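PDB 3ED5: YfnB from Bacillus subtilis, which is a putative hydrolase of the haloacid dehalogenase superfamily, YjjG family, and may act as a 5'-nucleotidase. Local coordinates for residues A[53-58]-A[62-67]; A[71-76]-A[92-97]. All blocks are in the same frame, centred on the assembly; numbering follows the deposited sequence.

Contact 1 (A[53-58]-A[62-67]); sequences QGLWRA and GKMTRD
With CG of M64 anti to the backbone N (chi1 177°) and the chain straight until it bends at chi3, the selenomethionine reaches back over helix 42-60 and meets L55. The two side chains lie across each other, CD2 of L55 3.7 Å from SE of M64, with the terminal CE against the same methyl. One turn on, CB of A58 rests 4.1 Å from CB of M64.

The backbone turn here is a worked example of helix termination. G62 leaves helical geometry with positive phi in a Schellman motif, and K63 N then donates to A58 O at 2.8 Å. The bond is fairly straight at the hydrogen (160°), although the donor is tilted out of the carbonyl plane. T65 is then the N-cap of helix 66-80, its OG1 accepting from the backbone N of E68.

Both helices lie in the insertion between strands 9-12 and 120-125, consistent with a C1-type HAD cap, and the W56 side chain is about 9 Å from that of D13, the probable nucleophile. CD of R66 comes obliquely to the indole of W56, 3.7 Å from CH2. Aliphatic groups, selenium and the indole thus pack in the turn between helices 42-60 and 66-80, while the R66 guanidinium, in a salt bridge with E152 and bonded to the carbonyl of N126, ties the start of helix 66-80 to the loops after strands 147-150 and 120-125, E152 probably offsetting its charge.

Contact 2 (A[71-76]-A[92-97]); sequences NTRFSA and QKYRRF. With FMT (formic acid), chain B; FMT (formic acid), chain F.
This is a buried helix-helix contact within the all-helical part of the chain, away from the parallel sheet, consistent with the C1-type cap inserted after the first strand in this superfamily. Helices 66-80 and 87-98 cross here at 110°, their segment axes 10.8 Å apart, a gap wide enough to be bridged by large side chains. F74 and Y94 meet in the middle. CZ of F74 stands over the centre of the tyrosine ring and lies 3.4 Å from CG of Y94, yet the ring planes are 57° apart, an oblique pairing. Y48 of helix 42-60 meets the F74 ring almost parallel, and A28 and L29 of helix 21-35 also pack on Y94.

Beside this aromatic pair runs R73. Its CG sits between the backbone N and the carbonyl carbon (chi1 58°), and the chain then extends to NE, passing CG over one face of F74 and carrying the guanidinium to Y94. There CE2 of Y94 lies over a guanidinium face, 3.5 Å from NH2 of R73, with the two planes nearly perpendicular.

R95, bent at chi2 and chi3, brings a second guanidinium nearly parallel to the first but approaching it obliquely, NH2 of R73 and NH2 of R95 lying 3.4 Å apart as two donors, not hydrogen-bonded. A formate, probably from the crystallisation liquor, joins them: its O1 accepts from NH1 of R73 at 2.9 Å and also from NH2, while its O2 accepts from NH2 of R95 at 2.8 Å. E91 makes salt bridges to both arginines, and N52 binds NH1 of R73. Two guanidiniums gathered around carboxylates in this way are consistent with a small anion-binding niche bordering an aromatic core, the negative groups probably offsetting the paired positive charge.

The two contacts illustrate how one helix can serve two different environments. Helix 66-80 takes part in both: contact 1 joins its start to the end of helix 42-60 through a short connection at the surface, whereas contact 2 sets its middle against helix 87-98 in a buried position. Sequence-local contact 1 relies on a backbone turn, aliphatic and selenomethionine side chains, and an indole; contact 2, between segments farther apart along the chain, uses aromatic rings and long arginine side chains. Their centres are 14 Å apart, yet they touch, with CD1 of L55 3.6 Å from CB of R73 and the W56 indole also beside that arginine, making the packing continuous.

Contact 1 (A[53-58]-A[62-67])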
loop_
_atom_site.group_PDB
_atom_site.type_symbol
_atom_site.label_atom_id
_atom_site.label_comp_id
_atom_site.label_asym_id
_atom_site.label_seq_id
_atom_site.Cartn_x
_atom_site.Cartn_y
_atom_site.Cartn_z
ATOM N N GLN A 53 -4.225 9.849 7.513
ATOM C CA GLN A 53 -4.276 10.128 6.053
ATOM C C GLN A 53 -3.519 11.424 5.703
ATOM O O GLN A 53 -2.729 11.435 4.761
ATOM C CB GLN A 53 -5.727 10.151 5.512
ATOM C CG GLN A 53 -5.924 10.685 4.067
ATOM C CD GLN A 53 -5.351 9.776 2.981
ATOM O OE1 GLN A 53 -5.059 8.598 3.229
ATOM N NE2 GLN A 53 -5.185 10.323 1.753
ATOM N N GLY A 54 -3.739 12.494 6.465
ATOM C CA GLY A 54 -3.068 13.766 6.214
ATOM C C GLY A 54 -1.557 13.679 6.370
ATOM O O GLY A 54 -0.833 14.329 5.638
ATOM N N LEU A 55 -1.091 12.910 7.357
ATOM C CA LEU A 55 0.346 12.785 7.598
ATOM C C LEU A 55 0.969 11.950 6.466
ATOM O O LEU A 55 1.991 12.352 5.913
ATOM C CB LEU A 55 0.632 12.161 8.972
ATOM C CG LEU A 55 0.123 12.950 10.197
ATOM C CD1 LEU A 55 0.284 12.081 11.440
ATOM C CD2 LEU A 55 0.887 14.260 10.353
ATOM N N TRP A 56 0.339 10.835 6.092
ATOM C CA TRP A 56 0.896 10.041 4.958
ATOM C C TRP A 56 0.898 10.869 3.683
ATOM O O TRP A 56 1.851 10.792 2.890
ATOM C CB TRP A 56 0.181 8.686 4.731
ATOM C CG TRP A 56 0.591 7.664 5.714
ATOM C CD1 TRP A 56 0.053 7.494 7.007
ATOM C CD2 TRP A 56 1.651 6.710 5.599
ATOM N NE1 TRP A 56 0.711 6.468 7.650
ATOM C CE2 TRP A 56 1.687 5.969 6.808
ATOM C CE3 TRP A 56 2.536 6.341 4.544
ATOM C CZ2 TRP A 56 2.588 4.920 7.029
ATOM C CZ3 TRP A 56 3.456 5.293 4.777
ATOM C CH2 TRP A 56 3.478 4.595 6.014
ATOM N N ARG A 57 -0.141 11.669 3.460
ATOM C CA ARG A 57 -0.124 12.535 2.274
ATOM C C ARG A 57 1.053 13.504 2.318
ATOM O O ARG A 57 1.717 13.721 1.299
ATOM C CB ARG A 57 -1.431 13.329 2.082
ATOM C CG ARG A 57 -2.569 12.441 1.563
ATOM C CD ARG A 57 -2.324 12.005 0.083
ATOM N NE ARG A 57 -2.346 13.184 -0.771
ATOM C CZ ARG A 57 -1.365 13.574 -1.576
ATOM N NH1 ARG A 57 -0.248 12.861 -1.704
ATOM N NH2 ARG A 57 -1.521 14.683 -2.283
ATOM N N ALA A 58 1.313 14.094 3.490
ATOM C CA ALA A 58 2.448 15.037 3.636
ATOM C C ALA A 58 3.763 14.314 3.299
ATOM O O ALA A 58 4.617 14.853 2.557
ATOM C CB ALA A 58 2.487 15.665 5.039
ATOM N N GLY A 62 6.488 14.904 0.055
ATOM C CA GLY A 62 7.850 15.318 0.391
ATOM C C GLY A 62 7.958 16.361 1.494
ATOM O O GLY A 62 8.984 17.033 1.646
ATOM N N LYS A 63 6.891 16.463 2.286
ATOM C CA LYS A 63 6.776 17.511 3.300
ATOM C C LYS A 63 7.007 16.988 4.706
ATOM O O LYS A 63 6.952 17.761 5.696
ATOM C CB LYS A 63 5.382 18.165 3.186
ATOM C CG LYS A 63 5.235 18.968 1.886
ATOM C CD LYS A 63 3.823 19.537 1.751
ATOM C CE LYS A 63 3.717 20.454 0.550
ATOM N NZ LYS A 63 2.530 21.365 0.711
HETATM N N MSE A 64 7.289 15.687 4.812
HETATM C CA MSE A 64 7.480 15.038 6.100
HETATM C C MSE A 64 8.166 13.717 5.830
HETATM O O MSE A 64 7.995 13.134 4.737
HETATM C CB MSE A 64 6.116 14.852 6.811
HETATM C CG MSE A 64 6.176 14.130 8.106
HETATM SE SE MSE A 64 4.389 14.158 9.029
HETATM C CE MSE A 64 4.074 16.024 9.089
ATOM N N THR A 65 9.006 13.281 6.765
ATOM C CA THR A 65 9.597 11.940 6.669
ATOM C C THR A 65 8.601 10.896 7.154
ATOM O O THR A 65 7.715 11.201 7.970
ATOM C CB THR A 65 10.892 11.793 7.489
ATOM O OG1 THR A 65 10.595 11.944 8.880
ATOM C CG2 THR A 65 11.946 12.807 7.060
ATOM N N ARG A 66 8.750 9.654 6.692
ATOM C CA ARG A 66 7.855 8.598 7.195
ATOM C C ARG A 66 8.011 8.390 8.707
ATOM O O ARG A 66 7.020 8.092 9.406
ATOM C CB ARG A 66 8.080 7.278 6.458
ATOM C CG ARG A 66 6.863 6.335 6.591
ATOM C CD ARG A 66 7.159 4.978 5.948
ATOM N NE ARG A 66 8.327 4.376 6.582
ATOM C CZ ARG A 66 9.096 3.459 6.003
ATOM N NH1 ARG A 66 8.811 3.057 4.765
ATOM N NH2 ARG A 66 10.151 2.969 6.650
ATOM N N ASP A 67 9.246 8.500 9.205
ATOM C CA ASP A 67 9.466 8.325 10.655
ATOM C C ASP A 67 8.607 9.334 11.420
ATOM O O ASP A 67 8.006 8.987 12.469
ATOM C CB ASP A 67 10.941 8.532 11.033
ATOM C CG ASP A 67 11.819 7.301 10.767
ATOM O OD1 ASP A 67 11.341 6.272 10.256
ATOM O OD2 ASP A 67 13.017 7.379 11.114
#

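Contact 2 (A[71-76]-A[92-97])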
loop_
_atom_site.group_PDB
_atom_site.type_symbol
_atom_site.label_atom_id
_atom_site.label_comp_id
_atom_site.label_asym_id
_atom_site.label_seq_id
_atom_site.Cartn_x
_atom_site.Cartn_y
_atom_site.Cartn_z
ATOM N N ASN A 71 5.655 8.209 14.021
ATOM C CA ASN A 71 5.991 8.535 15.429
ATOM C C ASN A 71 5.224 9.710 15.995
ATOM O O ASN A 71 5.345 10.017 17.201
ATOM C CB ASN A 71 7.498 8.677 15.621
ATOM C CG ASN A 71 8.201 7.363 15.429
ATOM O OD1 ASN A 71 7.690 6.328 15.845
ATOM N ND2 ASN A 71 9.370 7.382 14.797
ATOM N N THR A 72 4.450 10.387 15.152
ATOM C CA THR A 72 3.602 11.444 15.717
ATOM C C THR A 72 2.101 11.200 15.654
ATOM O O THR A 72 1.348 11.869 16.379
ATOM C CB THR A 72 3.919 12.842 15.152
ATOM O OG1 THR A 72 3.727 12.841 13.744
ATOM C CG2 THR A 72 5.372 13.246 15.440
ATOM N N ARG A 73 1.639 10.285 14.809
ATOM C CA ARG A 73 0.191 10.144 14.588
ATOM C C ARG A 73 -0.544 9.824 15.903
ATOM O O ARG A 73 -1.600 10.418 16.187
ATOM C CB ARG A 73 -0.129 9.102 13.505
ATOM C CG ARG A 73 0.437 7.704 13.813
ATOM C CD ARG A 73 0.401 6.843 12.514
ATOM N NE ARG A 73 1.086 5.567 12.665
ATOM C CZ ARG A 73 1.126 4.652 11.691
ATOM N NH1 ARG A 73 0.446 4.875 10.557
ATOM N NH2 ARG A 73 1.771 3.511 11.875
ATOM N N PHE A 74 0.007 8.926 16.715
ATOM C CA PHE A 74 -0.723 8.556 17.968
ATOM C C PHE A 74 -0.625 9.600 19.056
ATOM O O PHE A 74 -1.547 9.738 19.864
ATOM C CB PHE A 74 -0.295 7.184 18.503
ATOM C CG PHE A 74 -0.634 6.083 17.564
ATOM C CD1 PHE A 74 -1.960 5.730 17.346
ATOM C CD2 PHE A 74 0.371 5.433 16.834
ATOM C CE1 PHE A 74 -2.272 4.704 16.391
ATOM C CE2 PHE A 74 0.065 4.437 15.914
ATOM C CZ PHE A 74 -1.245 4.086 15.686
ATOM N N SER A 75 0.473 10.343 19.098
ATOM C CA SER A 75 0.536 11.459 20.035
ATOM C C SER A 75 -0.359 12.613 19.575
ATOM O O SER A 75 -1.024 13.227 20.422
ATOM C CB SER A 75 1.965 11.922 20.314
ATOM O OG SER A 75 2.709 11.932 19.119
ATOM N N ALA A 76 -0.408 12.883 18.265
ATOM C CA ALA A 76 -1.349 13.920 17.749
ATOM C C ALA A 76 -2.792 13.576 18.115
ATOM O O ALA A 76 -3.557 14.446 18.559
ATOM C CB ALA A 76 -1.218 14.073 16.234
ATOM N N GLN A 92 5.560 1.989 18.346
ATOM C CA GLN A 92 6.242 0.722 18.481
ATOM C C GLN A 92 5.252 -0.392 18.877
ATOM O O GLN A 92 5.312 -1.514 18.345
ATOM C CB GLN A 92 7.366 0.905 19.489
ATOM C CG GLN A 92 8.084 -0.314 19.963
ATOM C CD GLN A 92 9.064 0.084 21.083
ATOM O OE1 GLN A 92 10.136 0.632 20.815
ATOM N NE2 GLN A 92 8.673 -0.153 22.340
ATOM N N LYS A 93 4.317 -0.081 19.789
ATOM C CA LYS A 93 3.311 -1.085 20.202
ATOM C C LYS A 93 2.330 -1.414 19.071
ATOM O O LYS A 93 2.025 -2.577 18.794
ATOM C CB LYS A 93 2.538 -0.608 21.457
ATOM C CG LYS A 93 3.392 -0.572 22.703
ATOM C CD LYS A 93 2.658 0.167 23.826
ATOM C CE LYS A 93 3.434 0.136 25.124
ATOM N NZ LYS A 93 2.772 -0.719 26.148
ATOM N N TYR A 94 1.840 -0.372 18.415
ATOM C CA TYR A 94 0.952 -0.501 17.288
ATOM C C TYR A 94 1.606 -1.340 16.190
ATOM O O TYR A 94 0.968 -2.246 15.590
ATOM C CB TYR A 94 0.713 0.888 16.711
ATOM C CG TYR A 94 -0.177 0.879 15.507
ATOM C CD1 TYR A 94 -1.509 0.550 15.643
ATOM C CD2 TYR A 94 0.309 1.205 14.230
ATOM C CE1 TYR A 94 -2.375 0.569 14.578
ATOM C CE2 TYR A 94 -0.584 1.240 13.114
ATOM C CZ TYR A 94 -1.928 0.896 13.330
ATOM O OH TYR A 94 -2.895 0.882 12.356
ATOM N N ARG A 95 2.868 -1.032 15.949
ATOM C CA ARG A 95 3.634 -1.664 14.847
ATOM C C ARG A 95 3.685 -3.197 15.011
ATOM O O ARG A 95 3.556 -3.965 14.031
ATOM C CB ARG A 95 5.072 -1.077 14.837
ATOM C CG ARG A 95 6.047 -1.705 13.819
ATOM C CD ARG A 95 5.620 -1.445 12.396
ATOM N NE ARG A 95 5.223 -0.040 12.101
ATOM C CZ ARG A 95 4.678 0.353 10.956
ATOM N NH1 ARG A 95 4.517 -0.523 9.957
ATOM N NH2 ARG A 95 4.320 1.625 10.767
ATOM N N ARG A 96 3.933 -3.643 16.237
ATOM C CA ARG A 96 3.985 -5.067 16.527
ATOM C C ARG A 96 2.652 -5.749 16.189
ATOM O O ARG A 96 2.640 -6.811 15.541
ATOM C CB ARG A 96 4.418 -5.331 17.962
ATOM C CG ARG A 96 4.771 -6.780 18.194
ATOM C CD ARG A 96 3.555 -7.596 18.574
ATOM N NE ARG A 96 3.194 -7.355 19.967
ATOM C CZ ARG A 96 2.361 -8.114 20.671
ATOM N NH1 ARG A 96 1.771 -9.172 20.103
ATOM N NH2 ARG A 96 2.118 -7.806 21.940
ATOM N N PHE A 97 1.542 -5.131 16.601
ATOM C CA PHE A 97 0.214 -5.679 16.289
ATOM C C PHE A 97 -0.117 -5.620 14.803
ATOM O O PHE A 97 -0.691 -6.563 14.263
ATOM C CB PHE A 97 -0.884 -4.939 17.035
ATOM C CG PHE A 97 -0.790 -5.050 18.537
ATOM C CD1 PHE A 97 -0.616 -6.294 19.154
ATOM C CD2 PHE A 97 -0.904 -3.905 19.324
ATOM C CE1 PHE A 97 -0.555 -6.408 20.568
ATOM C CE2 PHE A 97 -0.848 -4.004 20.741
ATOM C CZ PHE A 97 -0.667 -5.254 21.356
HETATM C C FMT B . 1.474 1.898 8.379
HETATM O O1 FMT B . 0.673 2.270 9.218
HETATM O O2 FMT B . 2.681 1.995 8.516
HETATM C C FMT F . 10.452 11.063 14.206
HETATM O O1 FMT F . 10.859 9.987 14.637
HETATM O O2 FMT F . 10.983 11.676 13.276
#